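Local coordinates for protein Amuc_1102 (Akkermansia muciniphila, PDB 7DSZ) that is of unknown function but adopts an immunoglobulin-like fold related to archaeal type IV pilus proteins and may belong to a pilus-like assembly, at residues L26-R31 with G131-Y136; V82-P85 with R89-L92. All coordinates share one frame; numbering follows the deposited sequence.

Contact 1: L26-R31 with G131-Y136; sequences LSLYMR and GKWVKY
Leu28 is the bump of this contact, and Trp133 and Val134 together form the hollow that takes it. One methyl of Leu28 does the touching. Its CD2 comes within 3.7 Å of Trp133 CZ2, meeting the indole obliquely near the CZ2–CE2 bond. The same CD2 lies 4.0 Å from Val134 CG2. Val134 CG2 itself rests 3.6 Å above the indole plane, offset toward the rim. Leu28 CD2 lies on that same side of the ring, so the methyl fills the corner between the valine and the indole. The Leu28 and Trp133 side chains cross at about a right angle. Trp133 CG stands between its backbone N and carbonyl carbon (chi1 56°), which swings the long indole out toward the facing strand. Met30 adds a second, looser bump. Its first two torsions (chi1 -59°, chi2 -60°) bend the chain back and bring SD to the edge of the indole, near its plane, 4.2 Å from Trp133 CZ2. Beside the hollow, Lys132 is the centre of an inverse gamma turn. Its carbonyl O accepts a bond of 2.7 Å from Lys135 NZ, which ties the turn to the chain just after it. The buried area is small, 127 Å², and the contact is wholly apolar. It joins strand 18-32 of the three-stranded sheet to Trp133 and Val134, which lead into strand 134-143 of the other sheet, consistent with facing sheets packing in an immunoglobulin-like fold. Helix 117-124 lies against it through Val120, which touches Met30 and Trp133. Ala52 of strand 50-63 packs on Leu28, and Val82 of strand 70-83 on Trp133.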
ATOM      1  N   LEU C  26      -8.662  -4.338 -24.784  1.00 19.14           N
ATOM      2  CA  LEU C  26      -7.839  -4.896 -23.709  1.00 18.46           C
ATOM      3  C   LEU C  26      -6.951  -6.000 -24.269  1.00 21.73           C
ATOM      4  O   LEU C  26      -7.451  -6.968 -24.856  1.00 22.90           O
ATOM      5  CB  LEU C  26      -8.723  -5.455 -22.592  1.00 18.97           C
ATOM      6  CG  LEU C  26      -7.978  -5.798 -21.302  1.00 19.50           C
ATOM      7  CD1 LEU C  26      -7.444  -4.540 -20.589  1.00 19.58           C
ATOM      8  CD2 LEU C  26      -8.883  -6.579 -20.378  1.00 17.58           C
ATOM      9  N   SER C  27      -5.639  -5.860 -24.089  1.00 17.67           N
ATOM     10  CA  SER C  27      -4.654  -6.848 -24.512  1.00 18.78           C
ATOM     11  C   SER C  27      -3.938  -7.414 -23.296  1.00 21.24           C
ATOM     12  O   SER C  27      -3.666  -6.693 -22.342  1.00 21.31           O
ATOM     13  CB  SER C  27      -3.609  -6.244 -25.445  1.00 22.88           C
ATOM     14  OG  SER C  27      -4.186  -5.909 -26.692  1.00 25.38           O
ATOM     15  N   LEU C  28      -3.586  -8.696 -23.362  1.00 20.43           N
ATOM     16  CA  LEU C  28      -2.788  -9.332 -22.314  1.00 18.97           C
ATOM     17  C   LEU C  28      -1.327  -9.383 -22.734  1.00 19.84           C
ATOM     18  O   LEU C  28      -1.002  -9.900 -23.811  1.00 23.38           O
ATOM     19  CB  LEU C  28      -3.287 -10.748 -22.028  1.00 20.03           C
ATOM     20  CG  LEU C  28      -2.338 -11.619 -21.192  1.00 21.09           C
ATOM     21  CD1 LEU C  28      -2.237 -11.058 -19.777  1.00 20.65           C
ATOM     22  CD2 LEU C  28      -2.840 -13.049 -21.164  1.00 24.25           C
ATOM     23  N   TYR C  29      -0.457  -8.843 -21.891  1.00 17.50           N
ATOM     24  CA  TYR C  29       0.986  -8.971 -22.027  1.00 16.22           C
ATOM     25  C   TYR C  29       1.527  -9.729 -20.830  1.00 20.69           C
ATOM     26  O   TYR C  29       1.276  -9.335 -19.687  1.00 19.40           O
ATOM     27  CB  TYR C  29       1.678  -7.619 -22.065  1.00 17.88           C
ATOM     28  CG  TYR C  29       1.326  -6.729 -23.229  1.00 16.40           C
ATOM     29  CD1 TYR C  29       2.084  -6.764 -24.391  1.00 21.19           C
ATOM     30  CD2 TYR C  29       0.267  -5.838 -23.151  1.00 18.19           C
ATOM     31  CE1 TYR C  29       1.793  -5.933 -25.457  1.00 19.20           C
ATOM     32  CE2 TYR C  29      -0.035  -4.986 -24.227  1.00 19.05           C
ATOM     33  CZ  TYR C  29       0.741  -5.051 -25.365  1.00 21.67           C
ATOM     34  OH  TYR C  29       0.479  -4.223 -26.416  1.00 22.98           O
ATOM     35  N   MET C  30       2.278 -10.799 -21.079  1.00 20.31           N
ATOM     36  CA  MET C  30       3.015 -11.454 -20.008  1.00 19.53           C
ATOM     37  C   MET C  30       4.361 -10.757 -19.872  1.00 20.26           C
ATOM     38  O   MET C  30       5.107 -10.639 -20.850  1.00 25.68           O
ATOM     39  CB  MET C  30       3.188 -12.956 -20.280  1.00 22.12           C
ATOM     40  CG  MET C  30       1.871 -13.702 -20.439  1.00 23.83           C
ATOM     41  SD  MET C  30       0.808 -13.591 -18.976  1.00 25.10           S
ATOM     42  CE  MET C  30       1.917 -14.089 -17.678  1.00 22.87           C
ATOM     43  N   ARG C  31       4.679 -10.288 -18.667  1.00 17.61           N
ATOM     44  CA  ARG C  31       5.846  -9.436 -18.485  1.00 19.56           C
ATOM     45  C   ARG C  31       6.542  -9.813 -17.193  1.00 24.24           C
ATOM     46  O   ARG C  31       5.886 -10.017 -16.172  1.00 22.41           O
ATOM     47  CB  ARG C  31       5.474  -7.944 -18.421  1.00 23.33           C
ATOM     48  CG  ARG C  31       4.790  -7.385 -19.677  1.00 26.38           C
ATOM     49  CD  ARG C  31       4.433  -5.922 -19.452  1.00 27.98           C
ATOM     50  NE  ARG C  31       5.589  -5.255 -18.895  1.00 34.98           N
ATOM     51  CZ  ARG C  31       5.568  -4.318 -17.963  1.00 30.01           C
ATOM     52  NH1 ARG C  31       4.433  -3.873 -17.432  1.00 25.43           N
ATOM     53  NH2 ARG C  31       6.722  -3.822 -17.565  1.00 31.69           N
ATOM     54  N   GLY C 131      -1.733 -21.461 -23.509  1.00 47.99           N
ATOM     55  CA  GLY C 131      -3.035 -21.491 -24.140  1.00 49.42           C
ATOM     56  C   GLY C 131      -3.746 -20.148 -24.095  1.00 48.99           C
ATOM     57  O   GLY C 131      -3.207 -19.119 -23.672  1.00 43.37           O
ATOM     58  N   LYS C 132      -4.989 -20.172 -24.579  1.00 46.87           N
ATOM     59  CA  LYS C 132      -5.892 -19.029 -24.456  1.00 43.66           C
ATOM     60  C   LYS C 132      -6.658 -19.162 -23.144  1.00 40.96           C
ATOM     61  O   LYS C 132      -7.846 -19.495 -23.100  1.00 41.40           O
ATOM     62  CB  LYS C 132      -6.837 -18.950 -25.649  1.00 53.14           C
ATOM     63  CG  LYS C 132      -6.173 -18.482 -26.926  1.00 59.49           C
ATOM     64  CD  LYS C 132      -5.596 -17.083 -26.776  1.00 60.81           C
ATOM     65  CE  LYS C 132      -4.337 -16.941 -27.609  1.00 61.49           C
ATOM     66  NZ  LYS C 132      -4.474 -17.646 -28.915  1.00 58.82           N
ATOM     67  N   TRP C 133      -5.939 -18.907 -22.051  1.00 32.55           N
ATOM     68  CA  TRP C 133      -6.543 -19.110 -20.746  1.00 26.34           C
ATOM     69  C   TRP C 133      -7.504 -17.998 -20.358  1.00 22.19           C
ATOM     70  O   TRP C 133      -8.306 -18.186 -19.442  1.00 25.46           O
ATOM     71  CB  TRP C 133      -5.457 -19.279 -19.682  1.00 30.71           C
ATOM     72  CG  TRP C 133      -4.439 -18.169 -19.576  1.00 26.21           C
ATOM     73  CD1 TRP C 133      -3.257 -18.061 -20.263  1.00 28.69           C
ATOM     74  CD2 TRP C 133      -4.483 -17.050 -18.678  1.00 21.81           C
ATOM     75  NE1 TRP C 133      -2.573 -16.933 -19.856  1.00 28.14           N
ATOM     76  CE2 TRP C 133      -3.306 -16.296 -18.885  1.00 27.97           C
ATOM     77  CE3 TRP C 133      -5.405 -16.614 -17.719  1.00 23.58           C
ATOM     78  CZ2 TRP C 133      -3.029 -15.123 -18.166  1.00 22.81           C
ATOM     79  CZ3 TRP C 133      -5.134 -15.456 -17.012  1.00 21.63           C
ATOM     80  CH2 TRP C 133      -3.961 -14.713 -17.250  1.00 21.30           C
ATOM     81  N   VAL C 134      -7.464 -16.857 -21.038  1.00 25.42           N
ATOM     82  CA  VAL C 134      -8.444 -15.797 -20.822  1.00 23.64           C
ATOM     83  C   VAL C 134      -9.630 -16.065 -21.742  1.00 24.05           C
ATOM     84  O   VAL C 134      -9.522 -15.923 -22.962  1.00 28.51           O
ATOM     85  CB  VAL C 134      -7.842 -14.413 -21.091  1.00 24.15           C
ATOM     86  CG1 VAL C 134      -8.880 -13.336 -20.800  1.00 26.91           C
ATOM     87  CG2 VAL C 134      -6.577 -14.202 -20.261  1.00 24.53           C
ATOM     88  N   LYS C 135     -10.774 -16.422 -21.163  1.00 24.52           N
ATOM     89  CA  LYS C 135     -11.937 -16.798 -21.961  1.00 27.67           C
ATOM     90  C   LYS C 135     -12.770 -15.592 -22.378  1.00 31.44           C
ATOM     91  O   LYS C 135     -13.155 -15.480 -23.546  1.00 28.97           O
ATOM     92  CB  LYS C 135     -12.798 -17.799 -21.184  1.00 28.59           C
ATOM     93  CG  LYS C 135     -12.083 -19.123 -20.936  1.00 35.53           C
ATOM     94  CD  LYS C 135     -11.350 -19.589 -22.193  1.00 34.00           C
ATOM     95  CE  LYS C 135     -10.671 -20.930 -21.958  1.00 37.71           C
ATOM     96  NZ  LYS C 135      -9.833 -21.355 -23.110  1.00 43.39           N
ATOM     97  N   TYR C 136     -13.056 -14.690 -21.443  1.00 24.51           N
ATOM     98  CA  TYR C 136     -13.793 -13.468 -21.735  1.00 23.03           C
ATOM     99  C   TYR C 136     -13.114 -12.276 -21.075  1.00 26.25           C
ATOM    100  O   TYR C 136     -12.481 -12.413 -20.023  1.00 23.79           O
ATOM    101  CB  TYR C 136     -15.211 -13.543 -21.226  1.00 23.17           C
ATOM    102  CG  TYR C 136     -15.989 -14.722 -21.766  1.00 32.09           C
ATOM    103  CD1 TYR C 136     -16.322 -14.790 -23.104  1.00 36.49           C
ATOM    104  CD2 TYR C 136     -16.379 -15.763 -20.935  1.00 39.07           C
ATOM    105  CE1 TYR C 136     -17.036 -15.856 -23.613  1.00 42.47           C
ATOM    106  CE2 TYR C 136     -17.102 -16.843 -21.436  1.00 41.87           C
ATOM    107  CZ  TYR C 136     -17.422 -16.876 -22.777  1.00 38.72           C
ATOM    108  OH  TYR C 136     -18.130 -17.931 -23.296  1.00 43.07           O
TER

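Contact 2: V82-P85 with R89-L92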
ATOM      1  N   VAL C  82     -11.977 -16.790 -16.615  1.00 23.53           N
ATOM      2  CA  VAL C  82     -11.077 -17.910 -16.846  1.00 23.89           C
ATOM      3  C   VAL C  82     -11.787 -19.183 -16.393  1.00 21.36           C
ATOM      4  O   VAL C  82     -12.742 -19.146 -15.613  1.00 26.33           O
ATOM      5  CB  VAL C  82      -9.722 -17.753 -16.100  1.00 24.02           C
ATOM      6  CG1 VAL C  82      -9.049 -16.437 -16.482  1.00 23.52           C
ATOM      7  CG2 VAL C  82      -9.931 -17.813 -14.584  1.00 22.64           C
ATOM      8  N   VAL C  83     -11.300 -20.319 -16.891  1.00 30.93           N
ATOM      9  CA  VAL C  83     -11.805 -21.607 -16.427  1.00 28.57           C
ATOM     10  C   VAL C  83     -11.292 -21.867 -15.017  1.00 27.38           C
ATOM     11  O   VAL C  83     -10.091 -21.730 -14.750  1.00 28.35           O
ATOM     12  CB  VAL C  83     -11.373 -22.731 -17.378  1.00 34.55           C
ATOM     13  CG1 VAL C  83     -11.804 -24.089 -16.820  1.00 32.58           C
ATOM     14  CG2 VAL C  83     -11.942 -22.505 -18.780  1.00 34.28           C
ATOM     15  N   ASN C  84     -12.205 -22.236 -14.107  1.00 29.26           N
ATOM     16  CA  ASN C  84     -11.828 -22.627 -12.753  1.00 33.55           C
ATOM     17  C   ASN C  84     -10.916 -23.843 -12.842  1.00 37.12           C
ATOM     18  O   ASN C  84     -11.363 -24.921 -13.256  1.00 35.22           O
ATOM     19  CB  ASN C  84     -13.058 -22.938 -11.895  1.00 31.30           C
ATOM     20  CG  ASN C  84     -12.709 -23.142 -10.431  1.00 30.65           C
ATOM     21  OD1 ASN C  84     -11.553 -23.366 -10.088  1.00 29.38           O
ATOM     22  ND2 ASN C  84     -13.708 -23.061  -9.561  1.00 29.96           N
ATOM     23  N   PRO C  85      -9.637 -23.714 -12.478  1.00 31.98           N
ATOM     24  CA  PRO C  85      -8.734 -24.867 -12.590  1.00 27.29           C
ATOM     25  C   PRO C  85      -9.045 -25.966 -11.595  1.00 29.86           C
ATOM     26  O   PRO C  85      -8.540 -27.082 -11.763  1.00 36.31           O
ATOM     27  CB  PRO C  85      -7.348 -24.259 -12.339  1.00 27.18           C
ATOM     28  CG  PRO C  85      -7.625 -23.058 -11.470  1.00 24.41           C
ATOM     29  CD  PRO C  85      -8.959 -22.521 -11.925  1.00 25.72           C
ATOM     30  N   ARG C  89     -15.776 -27.490 -14.803  1.00 50.49           N
ATOM     31  CA  ARG C  89     -17.122 -27.304 -15.320  1.00 52.80           C
ATOM     32  C   ARG C  89     -17.577 -25.847 -15.276  1.00 57.28           C
ATOM     33  O   ARG C  89     -18.602 -25.517 -15.882  1.00 49.44           O
ATOM     34  CB  ARG C  89     -18.091 -28.195 -14.535  1.00 64.98           C
ATOM     35  CG  ARG C  89     -19.194 -28.832 -15.378  1.00 66.32           C
ATOM     36  CD  ARG C  89     -19.553 -30.253 -14.908  1.00 73.26           C
ATOM     37  NE  ARG C  89     -18.940 -30.612 -13.628  1.00 79.72           N
ATOM     38  CZ  ARG C  89     -19.256 -31.697 -12.921  1.00 81.54           C
ATOM     39  NH1 ARG C  89     -20.186 -32.533 -13.363  1.00 75.73           N
ATOM     40  NH2 ARG C  89     -18.645 -31.944 -11.767  1.00 77.15           N
ATOM     41  N   GLN C  90     -16.844 -24.959 -14.598  1.00 48.87           N
ATOM     42  CA  GLN C  90     -17.309 -23.594 -14.412  1.00 43.69           C
ATOM     43  C   GLN C  90     -16.217 -22.583 -14.743  1.00 38.82           C
ATOM     44  O   GLN C  90     -15.025 -22.906 -14.829  1.00 33.14           O
ATOM     45  CB  GLN C  90     -17.811 -23.361 -12.981  1.00 43.71           C
ATOM     46  CG  GLN C  90     -16.733 -23.384 -11.927  1.00 42.88           C
ATOM     47  CD  GLN C  90     -17.275 -23.135 -10.532  1.00 52.18           C
ATOM     48  OE1 GLN C  90     -16.531 -22.763  -9.623  1.00 46.35           O
ATOM     49  NE2 GLN C  90     -18.576 -23.342 -10.354  1.00 47.01           N
ATOM     50  N   TYR C  91     -16.657 -21.343 -14.936  1.00 38.16           N
ATOM     51  CA  TYR C  91     -15.778 -20.205 -15.150  1.00 33.25           C
ATOM     52  C   TYR C  91     -15.702 -19.372 -13.881  1.00 30.71           C
ATOM     53  O   TYR C  91     -16.672 -19.273 -13.122  1.00 33.84           O
ATOM     54  CB  TYR C  91     -16.273 -19.317 -16.302  1.00 33.43           C
ATOM     55  CG  TYR C  91     -16.212 -19.954 -17.669  1.00 35.97           C
ATOM     56  CD1 TYR C  91     -15.010 -20.081 -18.337  1.00 33.11           C
ATOM     57  CD2 TYR C  91     -17.365 -20.411 -18.301  1.00 45.25           C
ATOM     58  CE1 TYR C  91     -14.945 -20.655 -19.589  1.00 42.50           C
ATOM     59  CE2 TYR C  91     -17.309 -20.982 -19.562  1.00 43.05           C
ATOM     60  CZ  TYR C  91     -16.094 -21.103 -20.198  1.00 46.60           C
ATOM     61  OH  TYR C  91     -16.012 -21.674 -21.446  1.00 52.81           O
ATOM     62  N   LEU C  92     -14.539 -18.754 -13.668  1.00 29.16           N
ATOM     63  CA  LEU C  92     -14.356 -17.761 -12.621  1.00 25.33           C
ATOM     64  C   LEU C  92     -14.438 -16.373 -13.241  1.00 22.06           C
ATOM     65  O   LEU C  92     -13.809 -16.120 -14.264  1.00 26.90           O
ATOM     66  CB  LEU C  92     -13.003 -17.941 -11.927  1.00 24.77           C
ATOM     67  CG  LEU C  92     -12.857 -19.277 -11.196  1.00 27.99           C
ATOM     68  CD1 LEU C  92     -11.474 -19.402 -10.579  1.00 29.45           C
ATOM     69  CD2 LEU C  92     -13.958 -19.416 -10.140  1.00 27.88           C
TER
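Val82 and Leu92 face each other as an antiparallel hydrogen-bonded pair. Leu92 N gives a straight bond of 2.7 Å to Val82 O, and Val82 N returns one of 3.1 Å to Leu92 O. Val82 O also receives a CA-H...O contact from Tyr91 CA at 3.2 Å. Val83 and Tyr91 form the next, non-hydrogen-bonded pair. Their side chains diverge, but Val83 CG2 still reaches Tyr91 CE1 at 3.6 Å. Beyond it, Asn84 N bonds to Gln90 O at 3.0 Å and closes the ladder toward the turn. Here the side chains take over. Asn84 and Gln90 lie side by side with their amide planes 28° apart, and Asn84 ND2 donates to Gln90 OE1 at 2.8 Å. The acceptor lies nearly in the amide plane of Asn84. Asn84 CG is anti to its own N (chi1 -171°), and this sets the amide over Leu92, whose CD2 is 3.7 Å from Asn84 ND2. Each end of the buried amide has partners. OD1 accepts from Asp86 N, an Asx turn, and ND2 also donates to Thr12 O of the second subunit. A leucine here would probably leave Gln90 OE1, Asp86 N and that Thr12 carbonyl without their mates and loosen the turn. The contact is the loop end of the beta hairpin of strands 70-83 and 91-104. Strand 169-171 runs beside Tyr91, with Ile169 on its side chain and Val170 bonded to its backbone. Lys135 of strand 134-143 packs on Val83 and Tyr91, and Tyr175 of a loop packs on Pro85 and Leu92.

In the fold
Contact 1 bridges two sheets, while contact 2 joins neighbouring strands of one sheet. Contact 1 lies nearer the middle: its centre is about 12 Å from the centre of the chain, that of contact 2 about 20 Å. Both are partly buried. Their chemistry differs: apolar side chains carry contact 1, backbone and amide hydrogen bonds carry contact 2. Contact 2 buries more area and reaches a second subunit; contact 1 stays within one chain. Their centres are about 15 Å apart, and they touch. Lys135 CG lies 3.5 Å from Tyr91 CE1, and Trp133 O 3.5 Å from Val82 CG1. Strands 134-143 and 70-83 are neighbours, so the hairpin end lies beside the strand that follows the tryptophan.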